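Local coordinates for beta chain (Acipenser persicus, PDB 6IYH), which probably carries oxygen at its bound haem, as the beta-type globin subunit of a four-chain haemoglobin, at residues D78-A83 against I133-S138; F8-L13 against N72-M77; V32-T37 against G106-I111. One frame throughout, in Å; residues are numbered along the deposited sequence.

All three contacts belong to one globin fold arranged round the haem. Contacts 1 and 2 are neighbours, with centres 12 Å apart, because 72-77 ends helix 57-75 and 78-83 follows it directly; across them Ile136 CG1 lies 3.7 Å from Ala73 CB. Contact 3 lies on the opposite side of the chain's centre from both, 19 Å from contact 1 and 21 Å from contact 2 between centres. Helices 100-117 and 123-142 bridge contacts 3 and 1, with Ile133 CG2 at 3.6 Å from Gly106 CA. The side chain of Ile136 comes to about 4 Å from the haem and Thr37 of contact 3 also touches it, while the side chains of Tyr34 and Ile74 stay about 8 and 10 Å away.

Contact 1: residues D78-A83 against I133-S138; sequences DDVADA and IAVIIS
A small, buried, wholly apolar contact sets Val80 against Val135 and Ile136, joining the EF corner of the globin fold to the H helix. Helix 80-83 is the short turn that follows the E helix (57-75), and 133-138 is the middle of the long helix 123-142. The backbones come close, with Val80 CA 6.6 Å from Ile136 CA, yet the two faces bury only 120 Å² in all. Val80 does the work from its side. Its CB points at the H helix, and its two methyls divide the task: CG1, trans to the backbone N (chi1 179°), faces Ile136, while CG2, beside that N, meets Val135. The closest approach is Val80 CG2 to Val135 CG1 at 3.6 Å, the two branched side chains crossing at a slant. Ile136 gives less, because its CB points away from Val80; its CG1 is 4.5 Å from Val80 CG1, while its side chain also packs on Phe84 and Val70 and touches the haem. Val80 is thus second-shell to the haem pocket, backing a residue that lines it. Ala73 of helix 57-75 and Met132 and Ala139 of helix 123-142 also pack on this valine, and a salt bridge from Asp78 to Arg7 ties the corner to the A helix. Helix 80-83 has its own cap: Asp79 stands at the N-cap, and Asp82 N donates almost straight (171°) to Asp79 OD1 at 3.2 Å, arriving from above the carboxylate plane.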
# COMPACT_ATOMS: atom_id res chain seq x y z
N ASP B 78 20.09 16.04 -5.50
CA ASP B 78 21.08 14.98 -5.68
C ASP B 78 21.23 14.13 -4.44
O ASP B 78 21.71 13.05 -4.55
CB ASP B 78 22.44 15.51 -6.11
CG ASP B 78 22.42 16.18 -7.44
OD1 ASP B 78 21.73 15.75 -8.38
OD2 ASP B 78 23.14 17.19 -7.56
N ASP B 79 20.84 14.58 -3.26
CA ASP B 79 20.76 13.65 -2.13
C ASP B 79 19.75 14.09 -1.09
O ASP B 79 20.10 14.61 -0.04
CB ASP B 79 22.16 13.45 -1.50
CG ASP B 79 22.21 12.26 -0.53
OD1 ASP B 79 21.18 11.61 -0.24
OD2 ASP B 79 23.33 12.00 -0.03
N VAL B 80 18.47 13.85 -1.40
CA VAL B 80 17.40 14.28 -0.49
C VAL B 80 17.43 13.45 0.80
O VAL B 80 17.20 13.99 1.87
CB VAL B 80 16.04 14.13 -1.17
CG1 VAL B 80 14.88 14.55 -0.26
CG2 VAL B 80 15.98 14.89 -2.46
N ALA B 81 17.74 12.14 0.73
CA ALA B 81 17.83 11.28 1.98
C ALA B 81 18.70 11.90 3.06
O ALA B 81 18.28 12.11 4.21
CB ALA B 81 18.33 9.86 1.65
N ASP B 82 19.93 12.27 2.68
CA ASP B 82 20.85 12.93 3.65
C ASP B 82 20.26 14.24 4.24
O ASP B 82 20.21 14.47 5.45
CB ASP B 82 22.27 13.19 3.01
CG ASP B 82 23.17 14.21 3.84
OD1 ASP B 82 23.04 15.46 3.66
OD2 ASP B 82 24.01 13.75 4.69
N ALA B 83 19.77 15.08 3.35
CA ALA B 83 19.24 16.37 3.75
C ALA B 83 17.96 16.24 4.65
O ALA B 83 17.71 17.06 5.56
CB ALA B 83 18.92 17.12 2.48
N ILE B 133 8.66 13.66 -6.33
CA ILE B 133 7.81 13.25 -5.17
C ILE B 133 8.26 11.90 -4.55
O ILE B 133 8.31 11.75 -3.36
CB ILE B 133 6.33 13.30 -5.61
CG1 ILE B 133 5.89 14.74 -5.69
CG2 ILE B 133 5.39 12.50 -4.68
CD1 ILE B 133 4.70 14.96 -6.58
N ALA B 134 8.47 10.89 -5.39
CA ALA B 134 8.95 9.58 -4.96
C ALA B 134 10.26 9.67 -4.21
O ALA B 134 10.45 9.01 -3.20
CB ALA B 134 9.00 8.66 -6.16
N VAL B 135 11.15 10.54 -4.63
CA VAL B 135 12.41 10.67 -3.95
C VAL B 135 12.21 11.32 -2.59
O VAL B 135 12.81 10.91 -1.64
CB VAL B 135 13.39 11.49 -4.82
CG1 VAL B 135 14.59 11.92 -4.01
CG2 VAL B 135 13.81 10.66 -6.04
N ILE B 136 11.29 12.30 -2.52
CA ILE B 136 10.95 12.93 -1.22
C ILE B 136 10.31 11.89 -0.27
O ILE B 136 10.64 11.83 0.93
CB ILE B 136 10.03 14.16 -1.41
CG1 ILE B 136 10.84 15.32 -2.04
CG2 ILE B 136 9.42 14.59 -0.09
CD1 ILE B 136 9.99 16.43 -2.67
N ILE B 137 9.37 11.11 -0.80
CA ILE B 137 8.72 10.10 0.02
C ILE B 137 9.71 9.08 0.60
O ILE B 137 9.66 8.70 1.78
CB ILE B 137 7.64 9.41 -0.79
CG1 ILE B 137 6.48 10.36 -1.01
CG2 ILE B 137 7.15 8.14 -0.09
CD1 ILE B 137 5.63 9.99 -2.18
N SER B 138 10.56 8.62 -0.27
CA SER B 138 11.57 7.66 0.13
C SER B 138 12.46 8.30 1.23
O SER B 138 12.79 7.66 2.26
CB SER B 138 12.34 7.20 -1.10
OG SER B 138 13.44 6.44 -0.64

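Contact 2: residues F8-L13 against N72-M77; sequences FAITTL and NAIAHM
Ile10 and Ile74 lie alongside each other, their side chains running in opposite directions, while Ile10 and Met77 meet end to end. The two isoleucines share the work through one methyl: Ile10 CG2 sits 3.9 Å from Ile74 CG1 and also within 4.1 Å of Ile74 CG2 and CD1, so it is nested against three carbons of its partner. The other branch of Ile10 goes elsewhere. Its CG1 stands beside the backbone N and the chain continues extended, carrying CD1 to Met77 CE at 3.7 Å. Met77 reaches that methyl with CG between the backbone N and the carbonyl carbon (chi1 64°), and a bend at chi3 (-80°) turns CE toward Ile10. Thr11 adds a peripheral touch, CG2 to Ile74 CG2 at 4.5 Å, while its hydroxyl bonds back to Arg7 O within its own helix. The contact is partly buried: Trp129 of helix 123-142 packs on Ile74, and Trp2 on Ile10. Beyond Ile74 the helix stops, and His76 marks the exit by gripping Asn72 O twice, through its backbone N at 2.9 Å and through ND1 at 3.1 Å, from opposite faces of the carbonyl plane. The ND1 bond, with the acceptor in the imidazole plane, limits rotation of that ring. Helix 4-14 packed against the C-terminal end of helix 57-75, with helix 123-142 in contact with both, is the A-E packing of the globin fold.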
# COMPACT_ATOMS: atom_id res chain seq x y z
N PHE B 8 15.31 20.39 -15.50
CA PHE B 8 14.70 21.53 -16.09
C PHE B 8 13.21 21.60 -15.86
O PHE B 8 12.69 22.66 -15.54
CB PHE B 8 14.92 21.50 -17.60
CG PHE B 8 14.34 22.67 -18.32
CD1 PHE B 8 14.96 23.90 -18.27
CD2 PHE B 8 13.16 22.55 -19.01
CE1 PHE B 8 14.43 24.95 -18.95
CE2 PHE B 8 12.61 23.61 -19.68
CZ PHE B 8 13.25 24.81 -19.66
N ALA B 9 12.52 20.48 -16.06
CA ALA B 9 11.07 20.36 -15.78
C ALA B 9 10.76 20.74 -14.33
O ALA B 9 9.78 21.45 -14.11
CB ALA B 9 10.57 18.94 -16.11
N ILE B 10 11.60 20.32 -13.40
CA ILE B 10 11.42 20.60 -11.98
C ILE B 10 11.71 22.07 -11.65
O ILE B 10 10.82 22.74 -11.12
CB ILE B 10 12.30 19.69 -11.10
CG1 ILE B 10 11.81 18.26 -11.26
CG2 ILE B 10 12.29 20.10 -9.63
CD1 ILE B 10 12.77 17.24 -10.69
N THR B 11 12.90 22.57 -12.02
CA THR B 11 13.30 23.92 -11.60
C THR B 11 12.47 25.00 -12.36
O THR B 11 12.10 26.03 -11.73
CB THR B 11 14.80 24.13 -11.71
OG1 THR B 11 15.14 23.92 -13.06
CG2 THR B 11 15.53 23.16 -10.82
N THR B 12 12.05 24.77 -13.61
CA THR B 12 11.21 25.77 -14.30
C THR B 12 9.82 25.86 -13.71
O THR B 12 9.27 26.94 -13.56
CB THR B 12 11.07 25.66 -15.84
OG1 THR B 12 10.29 24.53 -16.19
CG2 THR B 12 12.42 25.46 -16.48
N LEU B 13 9.22 24.71 -13.40
CA LEU B 13 7.90 24.76 -12.80
C LEU B 13 8.00 25.35 -11.41
O LEU B 13 7.13 26.14 -11.03
CB LEU B 13 7.29 23.33 -12.76
CG LEU B 13 5.81 23.34 -12.37
CD1 LEU B 13 5.02 22.13 -12.91
CD2 LEU B 13 5.69 23.15 -10.87
N ASN B 72 13.47 22.90 -0.31
CA ASN B 72 14.77 22.35 0.23
C ASN B 72 15.16 21.05 -0.43
O ASN B 72 16.34 20.80 -0.81
CB ASN B 72 14.75 22.15 1.76
CG ASN B 72 14.60 23.43 2.54
OD1 ASN B 72 15.07 24.48 2.12
ND2 ASN B 72 13.91 23.36 3.68
N ALA B 73 14.18 20.14 -0.63
CA ALA B 73 14.50 18.89 -1.32
C ALA B 73 15.01 19.13 -2.73
O ALA B 73 15.91 18.47 -3.21
CB ALA B 73 13.30 17.94 -1.34
N ILE B 74 14.39 20.07 -3.44
CA ILE B 74 14.80 20.41 -4.77
C ILE B 74 16.25 20.96 -4.79
O ILE B 74 17.05 20.58 -5.65
CB ILE B 74 13.80 21.39 -5.42
CG1 ILE B 74 12.48 20.72 -5.75
CG2 ILE B 74 14.37 22.01 -6.68
CD1 ILE B 74 11.34 21.71 -5.96
N ALA B 75 16.59 21.80 -3.82
CA ALA B 75 17.95 22.35 -3.72
C ALA B 75 18.95 21.25 -3.39
O ALA B 75 20.12 21.33 -3.73
CB ALA B 75 17.96 23.45 -2.67
N HIS B 76 18.50 20.20 -2.70
CA HIS B 76 19.30 19.01 -2.44
C HIS B 76 18.92 17.80 -3.26
O HIS B 76 19.06 16.66 -2.80
CB HIS B 76 19.25 18.69 -0.95
CG HIS B 76 19.88 19.72 -0.07
ND1 HIS B 76 19.19 20.81 0.43
CD2 HIS B 76 21.14 19.83 0.41
CE1 HIS B 76 20.00 21.53 1.19
NE2 HIS B 76 21.19 20.95 1.20
N MET B 77 18.49 18.00 -4.48
CA MET B 77 17.83 16.89 -5.19
C MET B 77 18.79 15.75 -5.53
O MET B 77 18.33 14.64 -5.86
CB MET B 77 17.11 17.33 -6.45
CG MET B 77 17.95 17.92 -7.60
SD MET B 77 16.92 18.85 -8.81
CE MET B 77 16.30 17.47 -9.71

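Contact 3: residues V32-T37 against G106-I111; sequences VVYPWT and GDCLSI. With PGO (S-1,2-propanediol), chain E.
Asp107 OD2 is gripped by two donors, a water at 2.6 Å and O1 of the bound propanediol at 2.8 Å. The other oxygen, Asp107 OD1, takes O2 of the same diol at 2.5 Å, so the two hydroxyls straddle the carboxylate, one to each oxygen. The diol probably came from the crystallisation liquor and need not mark a natural site. The water carries the link across the contact: it also lies 2.5 Å from Tyr34 OH, bridging a direct separation of 4.3 Å between Tyr34 OH and Asp107 OD2. A lysine in place of Asp107 would probably leave the bridging water without its acceptor and the tyrosine hydroxyl without this link to helix 100-117. Beside the polar bridge runs a sulfur-aromatic contact. Cys108 SG stands at the edge of the Tyr34 ring, close to its plane (84° off the normal), and touches CE2 at 3.8 Å. SG is placed there by a chi1 of -68°, which sets it beside the backbone N. One face of the ring has Val33 CG1 over its rim, and His104 stacks on the ring too. Farther along, Tyr34 O is held by both Thr37 N and Thr37 OG1, from opposite faces of its plane, a grip that steadies the turn out of helix 19-33. Tyr34 and Asp107 also pack on side chains of another protein chain, as the B and G helices of haemoglobin subunits do. The contact thus ties the corner between helix 19-33 and the 3-10 turn at 35-37 to the middle of helix 100-117, with Thr37 touching the haem beyond.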
# COMPACT_ATOMS: atom_id res chain seq x y z
N VAL B 32 -8.92 16.71 3.82
CA VAL B 32 -10.28 16.41 3.39
C VAL B 32 -10.35 14.98 2.80
O VAL B 32 -11.33 14.22 3.14
CB VAL B 32 -10.81 17.45 2.37
CG1 VAL B 32 -12.12 16.97 1.72
CG2 VAL B 32 -10.95 18.81 3.07
N VAL B 33 -9.43 14.61 1.91
CA VAL B 33 -9.57 13.39 1.20
C VAL B 33 -9.19 12.18 2.08
O VAL B 33 -9.70 11.07 1.90
CB VAL B 33 -8.74 13.43 -0.11
CG1 VAL B 33 -8.68 12.12 -0.87
CG2 VAL B 33 -9.22 14.56 -1.03
N TYR B 34 -8.17 12.37 2.93
CA TYR B 34 -7.68 11.32 3.85
C TYR B 34 -7.88 11.80 5.26
O TYR B 34 -6.91 12.04 5.98
CB TYR B 34 -6.22 11.11 3.51
CG TYR B 34 -5.97 10.84 2.06
CD1 TYR B 34 -6.17 9.55 1.48
CD2 TYR B 34 -5.60 11.88 1.19
CE1 TYR B 34 -5.91 9.33 0.11
CE2 TYR B 34 -5.41 11.64 -0.15
CZ TYR B 34 -5.52 10.39 -0.69
OH TYR B 34 -5.31 10.23 -2.11
N PRO B 35 -9.12 11.81 5.73
CA PRO B 35 -9.39 12.62 6.97
C PRO B 35 -8.84 12.10 8.28
O PRO B 35 -8.68 12.83 9.29
CB PRO B 35 -10.92 12.73 6.96
CG PRO B 35 -11.41 11.63 6.14
CD PRO B 35 -10.38 11.45 5.07
N TRP B 36 -8.43 10.85 8.25
CA TRP B 36 -7.70 10.27 9.35
C TRP B 36 -6.40 10.95 9.63
O TRP B 36 -5.97 10.94 10.77
CB TRP B 36 -7.49 8.81 9.16
CG TRP B 36 -6.88 8.40 7.85
CD1 TRP B 36 -5.54 8.30 7.55
CD2 TRP B 36 -7.57 8.04 6.67
NE1 TRP B 36 -5.37 7.90 6.28
CE2 TRP B 36 -6.60 7.73 5.70
CE3 TRP B 36 -8.93 7.98 6.31
CZ2 TRP B 36 -6.92 7.29 4.47
CZ3 TRP B 36 -9.25 7.58 5.08
CH2 TRP B 36 -8.24 7.28 4.14
N THR B 37 -5.84 11.64 8.63
CA THR B 37 -4.66 12.38 8.85
C THR B 37 -4.85 13.56 9.79
O THR B 37 -3.85 14.05 10.28
CB THR B 37 -4.04 12.91 7.49
OG1 THR B 37 -4.95 13.77 6.80
CG2 THR B 37 -3.68 11.70 6.58
N GLY B 106 1.86 13.28 -1.49
CA GLY B 106 2.48 13.44 -2.79
C GLY B 106 1.43 13.42 -3.86
O GLY B 106 1.51 14.20 -4.82
N ASP B 107 0.44 12.51 -3.73
CA ASP B 107 -0.64 12.51 -4.70
C ASP B 107 -1.38 13.82 -4.71
O ASP B 107 -1.78 14.32 -5.81
CB ASP B 107 -1.64 11.37 -4.41
CG ASP B 107 -1.09 9.95 -4.71
OD1 ASP B 107 -0.05 9.81 -5.39
OD2 ASP B 107 -1.85 8.97 -4.33
N CYS B 108 -1.64 14.41 -3.53
CA CYS B 108 -2.39 15.65 -3.45
C CYS B 108 -1.55 16.75 -4.10
O CYS B 108 -2.08 17.58 -4.80
CB CYS B 108 -2.73 16.08 -2.05
SG CYS B 108 -3.93 14.96 -1.24
N LEU B 109 -0.24 16.70 -3.91
CA LEU B 109 0.65 17.75 -4.49
C LEU B 109 0.65 17.68 -5.99
O LEU B 109 0.48 18.74 -6.67
CB LEU B 109 2.05 17.61 -3.90
CG LEU B 109 3.07 18.57 -4.53
CD1 LEU B 109 2.67 19.99 -4.38
CD2 LEU B 109 4.46 18.33 -3.95
N SER B 110 0.76 16.47 -6.56
CA SER B 110 0.69 16.33 -8.03
C SER B 110 -0.62 16.85 -8.60
O SER B 110 -0.65 17.55 -9.62
CB SER B 110 0.95 14.89 -8.45
OG SER B 110 1.02 14.77 -9.83
N ILE B 111 -1.73 16.47 -7.97
CA ILE B 111 -3.06 17.00 -8.30
C ILE B 111 -3.12 18.51 -8.25
O ILE B 111 -3.63 19.11 -9.14
CB ILE B 111 -4.16 16.30 -7.46
CG1 ILE B 111 -4.31 14.86 -7.90
CG2 ILE B 111 -5.49 16.97 -7.47
CD1 ILE B 111 -5.07 13.87 -7.00
C1 PGO E . -0.91 6.01 -6.21
C2 PGO E . 0.15 7.06 -6.62
C3 PGO E . 1.14 6.45 -7.53
O1 PGO E . -2.14 6.59 -5.71
O2 PGO E . 1.03 7.53 -5.58
O HOH W 1 -3.52 8.50 -2.44